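Local coordinates for protein 4-hydroxybutyrate coenzyme A transferase (Shewanella oneidensis, PDB 2OAS) that probably transfers coenzyme A between carboxylic acids such as acetate and 4-hydroxybutyrate, and binds CoA in a pocket of the acetyl-CoA hydrolase/transferase fold, at residues A[331-336]-A[373-378]; A[299-304]-A[337-342]. All blocks are in the same frame, centred on the assembly; numbering follows the deposited sequence.

Interaction 1 of 2, residues A[331-336]-A[373-378]; sequences GQMDFI and VVTTRA. With COA (coenzyme A), chain C.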
ATOM      1  N   GLY A 331      -5.831  -8.931   2.659  1.00 38.12           N
ATOM      2  CA  GLY A 331      -6.289  -7.849   1.817  1.00 40.27           C
ATOM      3  C   GLY A 331      -6.878  -6.686   2.577  1.00 40.97           C
ATOM      4  O   GLY A 331      -7.726  -5.981   2.054  1.00 42.86           O
ATOM      5  N   GLN A 332      -6.434  -6.474   3.805  1.00 42.73           N
ATOM      6  CA  GLN A 332      -6.962  -5.368   4.589  1.00 44.09           C
ATOM      7  C   GLN A 332      -6.429  -4.042   4.050  1.00 43.67           C
ATOM      8  O   GLN A 332      -7.104  -3.018   4.121  1.00 42.85           O
ATOM      9  CB  GLN A 332      -6.554  -5.501   6.060  1.00 43.43           C
ATOM     10  CG  GLN A 332      -5.078  -5.259   6.294  1.00 44.28           C
ATOM     11  CD  GLN A 332      -4.730  -5.025   7.752  1.00 43.53           C
ATOM     12  OE1 GLN A 332      -3.593  -4.677   8.078  1.00 42.61           O
ATOM     13  NE2 GLN A 332      -5.699  -5.219   8.634  1.00 44.83           N
HETATM   14  N   MSE A 333      -5.219  -4.066   3.508  1.00 43.76           N
HETATM   15  CA  MSE A 333      -4.617  -2.845   2.999  1.00 45.11           C
HETATM   16  C   MSE A 333      -5.353  -2.336   1.768  1.00 43.42           C
HETATM   17  O   MSE A 333      -5.711  -1.166   1.676  1.00 41.65           O
HETATM   18  CB  MSE A 333      -3.156  -3.093   2.665  1.00 48.38           C
HETATM   19  CG  MSE A 333      -2.381  -1.821   2.446  1.00 52.34           C
HETATM   20 SE   MSE A 333      -0.704  -2.178   1.575  1.00 58.69          SE
HETATM   21  CE  MSE A 333      -1.362  -2.240  -0.231  1.00 57.19           C
ATOM     22  N   ASP A 334      -5.567  -3.231   0.810  1.00 42.47           N
ATOM     23  CA  ASP A 334      -6.275  -2.885  -0.416  1.00 39.13           C
ATOM     24  C   ASP A 334      -7.650  -2.307  -0.088  1.00 38.03           C
ATOM     25  O   ASP A 334      -8.088  -1.345  -0.718  1.00 37.34           O
ATOM     26  CB  ASP A 334      -6.417  -4.121  -1.295  1.00 39.48           C
ATOM     27  CG  ASP A 334      -5.135  -4.469  -2.032  1.00 41.05           C
ATOM     28  OD1 ASP A 334      -5.077  -5.565  -2.619  1.00 44.13           O
ATOM     29  OD2 ASP A 334      -4.190  -3.655  -2.039  1.00 39.78           O
ATOM     30  N   PHE A 335      -8.327  -2.892   0.901  1.00 35.77           N
ATOM     31  CA  PHE A 335      -9.650  -2.420   1.309  1.00 35.84           C
ATOM     32  C   PHE A 335      -9.605  -1.079   2.026  1.00 35.13           C
ATOM     33  O   PHE A 335     -10.536  -0.273   1.930  1.00 36.03           O
ATOM     34  CB  PHE A 335     -10.336  -3.450   2.211  1.00 34.16           C
ATOM     35  CG  PHE A 335     -11.076  -4.502   1.456  1.00 34.23           C
ATOM     36  CD1 PHE A 335     -12.217  -4.176   0.728  1.00 33.76           C
ATOM     37  CD2 PHE A 335     -10.627  -5.807   1.442  1.00 32.75           C
ATOM     38  CE1 PHE A 335     -12.897  -5.142  -0.011  1.00 33.55           C
ATOM     39  CE2 PHE A 335     -11.296  -6.776   0.706  1.00 34.97           C
ATOM     40  CZ  PHE A 335     -12.436  -6.441  -0.022  1.00 32.83           C
ATOM     41  N   ILE A 336      -8.517  -0.848   2.752  1.00 33.95           N
ATOM     42  CA  ILE A 336      -8.335   0.397   3.482  1.00 33.24           C
ATOM     43  C   ILE A 336      -8.006   1.535   2.525  1.00 33.38           C
ATOM     44  O   ILE A 336      -8.422   2.681   2.749  1.00 34.28           O
ATOM     45  CB  ILE A 336      -7.234   0.227   4.556  1.00 32.44           C
ATOM     46  CG1 ILE A 336      -7.781  -0.675   5.668  1.00 31.55           C
ATOM     47  CG2 ILE A 336      -6.801   1.568   5.122  1.00 31.84           C
ATOM     48  CD1 ILE A 336      -6.809  -0.917   6.804  1.00 32.89           C
ATOM     49  N   VAL A 373       4.846  -5.098   8.938  1.00 32.99           N
ATOM     50  CA  VAL A 373       3.910  -4.004   8.723  1.00 32.72           C
ATOM     51  C   VAL A 373       2.994  -4.384   7.556  1.00 31.49           C
ATOM     52  O   VAL A 373       3.474  -4.634   6.456  1.00 31.93           O
ATOM     53  CB  VAL A 373       4.647  -2.704   8.366  1.00 33.03           C
ATOM     54  CG1 VAL A 373       3.647  -1.667   7.862  1.00 32.53           C
ATOM     55  CG2 VAL A 373       5.403  -2.195   9.562  1.00 32.75           C
ATOM     56  N   VAL A 374       1.692  -4.447   7.796  1.00 30.77           N
ATOM     57  CA  VAL A 374       0.747  -4.786   6.726  1.00 31.36           C
ATOM     58  C   VAL A 374       0.138  -3.505   6.154  1.00 31.17           C
ATOM     59  O   VAL A 374       0.032  -3.343   4.942  1.00 32.36           O
ATOM     60  CB  VAL A 374      -0.384  -5.707   7.247  1.00 31.59           C
ATOM     61  CG1 VAL A 374      -1.386  -6.010   6.129  1.00 31.06           C
ATOM     62  CG2 VAL A 374       0.220  -7.002   7.767  1.00 29.11           C
ATOM     63  N   THR A 375      -0.245  -2.595   7.045  1.00 31.47           N
ATOM     64  CA  THR A 375      -0.827  -1.318   6.667  1.00 31.13           C
ATOM     65  C   THR A 375       0.074  -0.223   7.243  1.00 31.11           C
ATOM     66  O   THR A 375       0.400  -0.229   8.424  1.00 29.09           O
ATOM     67  CB  THR A 375      -2.246  -1.194   7.235  1.00 32.13           C
ATOM     68  OG1 THR A 375      -3.052  -2.240   6.700  1.00 34.13           O
ATOM     69  CG2 THR A 375      -2.855   0.139   6.883  1.00 33.37           C
ATOM     70  N   THR A 376       0.459   0.718   6.392  1.00 30.95           N
ATOM     71  CA  THR A 376       1.364   1.784   6.773  1.00 31.05           C
ATOM     72  C   THR A 376       0.698   3.017   7.361  1.00 32.66           C
ATOM     73  O   THR A 376      -0.522   3.159   7.318  1.00 33.61           O
ATOM     74  CB  THR A 376       2.189   2.208   5.556  1.00 30.65           C
ATOM     75  OG1 THR A 376       1.320   2.766   4.565  1.00 31.92           O
ATOM     76  CG2 THR A 376       2.884   0.999   4.946  1.00 29.47           C
ATOM     77  N   ARG A 377       1.521   3.904   7.920  1.00 33.05           N
ATOM     78  CA  ARG A 377       1.058   5.167   8.496  1.00 32.89           C
ATOM     79  C   ARG A 377       0.100   5.883   7.559  1.00 33.11           C
ATOM     80  O   ARG A 377      -1.027   6.202   7.924  1.00 34.17           O
ATOM     81  CB  ARG A 377       2.213   6.134   8.693  1.00 32.56           C
ATOM     82  CG  ARG A 377       3.215   5.776   9.699  1.00 32.42           C
ATOM     83  CD  ARG A 377       4.412   6.692   9.553  1.00 33.05           C
ATOM     84  NE  ARG A 377       5.287   6.554  10.707  1.00 37.18           N
ATOM     85  CZ  ARG A 377       6.568   6.892  10.728  1.00 38.58           C
ATOM     86  NH1 ARG A 377       7.154   7.400   9.651  1.00 38.44           N
ATOM     87  NH2 ARG A 377       7.265   6.709  11.836  1.00 41.05           N
ATOM     88  N   ALA A 378       0.587   6.157   6.354  1.00 33.17           N
ATOM     89  CA  ALA A 378      -0.175   6.891   5.341  1.00 33.05           C
ATOM     90  C   ALA A 378      -1.536   6.298   5.017  1.00 31.49           C
ATOM     91  O   ALA A 378      -2.436   7.009   4.580  1.00 30.10           O
ATOM     92  CB  ALA A 378       0.665   7.019   4.064  1.00 32.85           C
TER
HETATM   93  N1A COA C 501       1.425  -8.988  21.313  1.00 61.29           N
HETATM   94  C2A COA C 501       1.533 -10.306  21.936  1.00 61.98           C
HETATM   95  N3A COA C 501       0.375 -11.189  21.687  1.00 61.87           N
HETATM   96  C4A COA C 501      -0.792 -10.758  20.898  1.00 62.27           C
HETATM   97  C5A COA C 501      -0.881  -9.460  20.276  1.00 62.79           C
HETATM   98  C6A COA C 501       0.264  -8.551  20.519  1.00 61.78           C
HETATM   99  N6A COA C 501       0.270  -7.248  19.966  1.00 60.23           N
HETATM  100  N7A COA C 501      -2.081  -9.331  19.596  1.00 62.96           N
HETATM  101  C8A COA C 501      -2.721 -10.569  19.781  1.00 63.13           C
HETATM  102  N9A COA C 501      -1.954 -11.460  20.566  1.00 63.18           N
HETATM  103  C1B COA C 501      -2.280 -12.809  20.981  1.00 64.39           C
HETATM  104  C2B COA C 501      -3.611 -13.081  21.747  1.00 65.05           C
HETATM  105  O2B COA C 501      -3.412 -13.395  23.080  1.00 65.31           O
HETATM  106  C3B COA C 501      -4.349 -14.173  20.974  1.00 66.26           C
HETATM  107  O3B COA C 501      -4.656 -15.304  21.849  1.00 69.91           O
HETATM  108  P3B COA C 501      -5.419 -16.605  21.366  1.00 72.29           P
HETATM  109  O7A COA C 501      -6.740 -16.357  20.755  1.00 73.24           O
HETATM  110  O8A COA C 501      -4.575 -17.320  20.362  1.00 72.41           O
HETATM  111  O9A COA C 501      -5.564 -17.494  22.510  1.00 72.10           O
HETATM  112  C4B COA C 501      -3.504 -14.528  19.810  1.00 64.41           C
HETATM  113  O4B COA C 501      -2.308 -13.732  19.830  1.00 63.86           O
HETATM  114  C5B COA C 501      -4.552 -14.322  18.635  1.00 62.82           C
HETATM  115  O5B COA C 501      -4.971 -12.951  18.538  1.00 60.28           O
HETATM  116  P1A COA C 501      -6.453 -12.388  18.043  1.00 59.48           P
HETATM  117  O1A COA C 501      -7.560 -12.898  18.804  1.00 60.50           O
HETATM  118  O2A COA C 501      -6.522 -10.878  18.092  1.00 59.13           O
HETATM  119  O3A COA C 501      -6.494 -12.881  16.543  1.00 59.59           O
HETATM  120  P2A COA C 501      -7.675 -12.598  15.571  1.00 60.33           P
HETATM  121  O4A COA C 501      -8.236 -13.866  15.114  1.00 61.11           O
HETATM  122  O5A COA C 501      -8.728 -11.835  16.216  1.00 59.29           O
HETATM  123  O6A COA C 501      -7.328 -11.721  14.445  1.00 60.07           O
HETATM  124  CBP COA C 501      -5.759 -10.541  12.851  1.00 57.18           C
HETATM  125  CCP COA C 501      -6.611 -10.503  14.248  1.00 58.07           C
HETATM  126  CDP COA C 501      -4.766 -11.634  13.382  1.00 56.31           C
HETATM  127  CEP COA C 501      -4.974  -9.178  12.618  1.00 56.41           C
HETATM  128  CAP COA C 501      -6.638 -11.112  11.533  1.00 56.44           C
HETATM  129  OAP COA C 501      -7.627 -10.046  11.401  1.00 55.72           O
HETATM  130  C9P COA C 501      -5.841 -11.181  10.225  1.00 55.69           C
HETATM  131  O9P COA C 501      -5.489 -12.281   9.828  1.00 54.38           O
HETATM  132  N8P COA C 501      -5.578  -9.963   9.548  1.00 56.32           N
HETATM  133  C7P COA C 501      -4.884  -9.657   8.304  1.00 55.65           C
HETATM  134  C6P COA C 501      -5.693  -8.887   7.195  1.00 55.85           C
HETATM  135  C5P COA C 501      -6.520  -9.726   6.309  1.00 56.48           C
HETATM  136  O5P COA C 501      -6.562  -9.499   5.095  1.00 57.13           O
HETATM  137  N4P COA C 501      -7.229 -10.793   6.967  1.00 58.14           N
HETATM  138  C3P COA C 501      -8.114 -11.829   6.456  1.00 59.42           C
HETATM  139  C2P COA C 501      -9.287 -11.357   5.517  1.00 59.96           C
HETATM  140  S1P COA C 501      -9.332 -12.243   3.932  1.00 60.53           S

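Interaction 2 of 2, residues A[299-304]-A[337-342]; sequences PNVMAI and RGAGLS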
ATOM      1  N   PRO A 299     -19.550   3.930  -3.616  1.00 39.04           N
ATOM      2  CA  PRO A 299     -19.512   5.083  -2.704  1.00 38.63           C
ATOM      3  C   PRO A 299     -19.742   4.696  -1.253  1.00 37.93           C
ATOM      4  O   PRO A 299     -20.406   3.705  -0.956  1.00 37.02           O
ATOM      5  CB  PRO A 299     -20.622   5.982  -3.246  1.00 38.13           C
ATOM      6  CG  PRO A 299     -21.595   4.995  -3.830  1.00 36.70           C
ATOM      7  CD  PRO A 299     -20.701   4.021  -4.533  1.00 37.85           C
ATOM      8  N   ASN A 300     -19.171   5.480  -0.350  1.00 38.60           N
ATOM      9  CA  ASN A 300     -19.332   5.241   1.079  1.00 38.22           C
ATOM     10  C   ASN A 300     -18.870   3.865   1.559  1.00 37.80           C
ATOM     11  O   ASN A 300     -19.515   3.245   2.404  1.00 38.43           O
ATOM     12  CB  ASN A 300     -20.796   5.455   1.462  1.00 38.02           C
ATOM     13  CG  ASN A 300     -21.289   6.831   1.080  1.00 38.11           C
ATOM     14  OD1 ASN A 300     -20.725   7.838   1.498  1.00 36.38           O
ATOM     15  ND2 ASN A 300     -22.347   6.880   0.280  1.00 39.72           N
ATOM     16  N   VAL A 301     -17.763   3.383   1.019  1.00 36.23           N
ATOM     17  CA  VAL A 301     -17.227   2.102   1.444  1.00 36.63           C
ATOM     18  C   VAL A 301     -16.847   2.197   2.928  1.00 37.08           C
ATOM     19  O   VAL A 301     -16.331   3.218   3.375  1.00 36.72           O
ATOM     20  CB  VAL A 301     -15.965   1.727   0.617  1.00 35.66           C
ATOM     21  CG1 VAL A 301     -15.154   0.658   1.334  1.00 36.76           C
ATOM     22  CG2 VAL A 301     -16.387   1.231  -0.760  1.00 35.84           C
HETATM   23  N   MSE A 302     -17.119   1.132   3.679  1.00 36.92           N
HETATM   24  CA  MSE A 302     -16.824   1.068   5.110  1.00 38.69           C
HETATM   25  C   MSE A 302     -15.983  -0.175   5.329  1.00 36.39           C
HETATM   26  O   MSE A 302     -16.496  -1.290   5.370  1.00 35.12           O
HETATM   27  CB  MSE A 302     -18.132   0.970   5.916  1.00 44.58           C
HETATM   28  CG  MSE A 302     -17.966   0.860   7.429  1.00 51.17           C
HETATM   29 SE   MSE A 302     -17.345   2.482   8.307  1.00 62.14          SE
HETATM   30  CE  MSE A 302     -15.531   1.946   8.645  1.00 57.70           C
ATOM     31  N   ALA A 303     -14.684   0.018   5.446  1.00 34.42           N
ATOM     32  CA  ALA A 303     -13.779  -1.095   5.625  1.00 33.24           C
ATOM     33  C   ALA A 303     -13.377  -1.260   7.082  1.00 32.39           C
ATOM     34  O   ALA A 303     -12.731  -0.399   7.663  1.00 32.27           O
ATOM     35  CB  ALA A 303     -12.560  -0.895   4.760  1.00 33.44           C
ATOM     36  N   ILE A 304     -13.761  -2.388   7.659  1.00 32.67           N
ATOM     37  CA  ILE A 304     -13.466  -2.663   9.055  1.00 32.50           C
ATOM     38  C   ILE A 304     -12.600  -3.903   9.201  1.00 30.81           C
ATOM     39  O   ILE A 304     -13.037  -5.011   8.926  1.00 29.09           O
ATOM     40  CB  ILE A 304     -14.771  -2.866   9.837  1.00 31.73           C
ATOM     41  CG1 ILE A 304     -15.632  -1.610   9.710  1.00 31.12           C
ATOM     42  CG2 ILE A 304     -14.474  -3.185  11.270  1.00 30.26           C
ATOM     43  CD1 ILE A 304     -17.042  -1.799  10.199  1.00 32.89           C
ATOM     44  N   ARG A 337      -7.276   1.222   1.458  1.00 34.53           N
ATOM     45  CA  ARG A 337      -6.927   2.229   0.466  1.00 36.41           C
ATOM     46  C   ARG A 337      -8.153   2.532  -0.399  1.00 38.45           C
ATOM     47  O   ARG A 337      -8.504   3.693  -0.597  1.00 38.04           O
ATOM     48  CB  ARG A 337      -5.778   1.755  -0.438  1.00 34.88           C
ATOM     49  CG  ARG A 337      -5.266   2.843  -1.419  1.00 36.10           C
ATOM     50  CD  ARG A 337      -4.776   4.079  -0.672  1.00 35.77           C
ATOM     51  NE  ARG A 337      -4.134   5.100  -1.502  1.00 39.45           N
ATOM     52  CZ  ARG A 337      -3.035   4.916  -2.238  1.00 40.67           C
ATOM     53  NH1 ARG A 337      -2.441   3.730  -2.267  1.00 40.40           N
ATOM     54  NH2 ARG A 337      -2.514   5.932  -2.925  1.00 40.36           N
ATOM     55  N   GLY A 338      -8.788   1.467  -0.898  1.00 38.86           N
ATOM     56  CA  GLY A 338      -9.962   1.607  -1.731  1.00 38.99           C
ATOM     57  C   GLY A 338     -11.022   2.376  -0.984  1.00 39.95           C
ATOM     58  O   GLY A 338     -11.771   3.168  -1.561  1.00 40.33           O
ATOM     59  N   ALA A 339     -11.082   2.147   0.319  1.00 39.13           N
ATOM     60  CA  ALA A 339     -12.039   2.838   1.153  1.00 39.32           C
ATOM     61  C   ALA A 339     -11.715   4.333   1.178  1.00 39.35           C
ATOM     62  O   ALA A 339     -12.624   5.156   1.211  1.00 41.29           O
ATOM     63  CB  ALA A 339     -12.018   2.261   2.563  1.00 38.95           C
ATOM     64  N   GLY A 340     -10.430   4.685   1.151  1.00 39.14           N
ATOM     65  CA  GLY A 340     -10.048   6.093   1.155  1.00 39.52           C
ATOM     66  C   GLY A 340     -10.317   6.770  -0.182  1.00 40.14           C
ATOM     67  O   GLY A 340     -10.621   7.964  -0.244  1.00 41.61           O
ATOM     68  N   LEU A 341     -10.196   5.996  -1.253  1.00 40.98           N
ATOM     69  CA  LEU A 341     -10.428   6.472  -2.605  1.00 42.31           C
ATOM     70  C   LEU A 341     -11.921   6.593  -2.904  1.00 42.29           C
ATOM     71  O   LEU A 341     -12.331   7.421  -3.718  1.00 42.99           O
ATOM     72  CB  LEU A 341      -9.773   5.518  -3.608  1.00 41.52           C
ATOM     73  CG  LEU A 341      -8.245   5.473  -3.525  1.00 42.45           C
ATOM     74  CD1 LEU A 341      -7.707   4.302  -4.331  1.00 42.32           C
ATOM     75  CD2 LEU A 341      -7.676   6.787  -4.018  1.00 40.74           C
ATOM     76  N   SER A 342     -12.728   5.773  -2.239  1.00 42.22           N
ATOM     77  CA  SER A 342     -14.186   5.790  -2.422  1.00 42.47           C
ATOM     78  C   SER A 342     -14.824   7.088  -1.927  1.00 42.54           C
ATOM     79  O   SER A 342     -14.366   7.690  -0.952  1.00 42.44           O
ATOM     80  CB  SER A 342     -14.826   4.607  -1.685  1.00 42.29           C
ATOM     81  OG  SER A 342     -16.224   4.804  -1.535  1.00 41.16           O
TER

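Interaction 1 of 2, residues A[331-336]-A[373-378]
The first turn of helix 332-341 faces the bulged strand 373-375, with the CA atoms of M333 and T375 5.5 Å apart. V374 and T375 both pair with V316 through the backbone, which makes them a classic beta bulge at the outer strand of a small four-stranded mixed sheet. G331 takes the N-cap position of the helix, and here the helix start forms part of the CoA pocket. The backbone N of G331 donates to O5P of coenzyme A at 2.6 Å with a nearly straight angle of 165°. Q332 links this ligand site to the bulge. Its CG lies between the backbone N and the carbonyl carbon (chi1 70°), and the chain beyond runs extended to the strand. There T375 OG1 donates to Q332 OE1 at 2.9 Å. The hydroxyl stands above the amide plane, 54° out of it. It therefore comes over the carbonyl face and not onto a lone pair. The NE2 end of the same amide donates to the backbone O of S306, so both ends of the amide are held and its rotation is fixed. The Q332 side chain crosses V374 at about a right angle, and V374 CG1 lies 3.2 Å from Q332 OE1. Nearer the backbone, Q332 CB packs 3.7 Å from C6P of the pantetheine arm. M333 starts toward the strand and its SE passes 3.6 Å from V374 O, but the end of the chain leads away. I336, one turn along from Q332, meets T375 tip to tip, and strand 346-350 also covers it. Its CD1 rests 4.0 Å from T375 OG1 and 4.1 Å from T375 CG2.

Interaction 2 of 2, residues A[299-304]-A[337-342]
A339 of helix 332-341 and S342, just after its end, meet V301, and A339 also meets A303, on strand 301-305. The helix packs on one face of the six-stranded mixed sheet, as in an alpha/beta layered fold, and the chain leaves it for the neighbouring parallel strand 346-350. Helix and strand thus form part of a beta-alpha-beta crossover, with short strands inserted before the helix. R337 turns from the strand to the second subunit, where it forms a salt bridge with E99 of that subunit. A339 makes the close apolar contact: its CB sits 3.7 Å from V301 CG1 and 3.9 Å from A303 CB, touching both methyl groups. V301 CG1 is put there by a first torsion of 161°, while its CG2 turns to S342. An alanine at V301 would remove both methyl branches and would probably open a gap between the strand and A339 and S342, with A303 left as the remaining apolar neighbour of A339 CB in this contact. S342 follows as the first residue to leave the helical path. Its OG is anti to the backbone N (chi1 164°) and reaches the start of the strand. The main partner of this hydroxyl is the backbone O of N298. V301 N also points at it, in a weak hydrogen bond of 3.3 Å that is nearly straight at 171°.

In the fold
Interactions 1 and 2 share helix 332-341 and use its two ends. Their centres are 12 Å apart, and they touch where F335 O lies 3.5 Å from A303 CB. The start of the helix, in interaction 1, belongs to the CoA pocket; its end, in interaction 2, is packed on the strand 301-305. The Q332 side chain is about 6 Å from that of E233, the residue that binds CoA covalently. The A303 side chain is about 10 Å from the bound CoA, so interaction 2 lies farther from the ligand than interaction 1, whose G331 bonds it directly. Both also reach the second subunit: D334 forms a salt bridge with R337 of that subunit, and R337 with its D334.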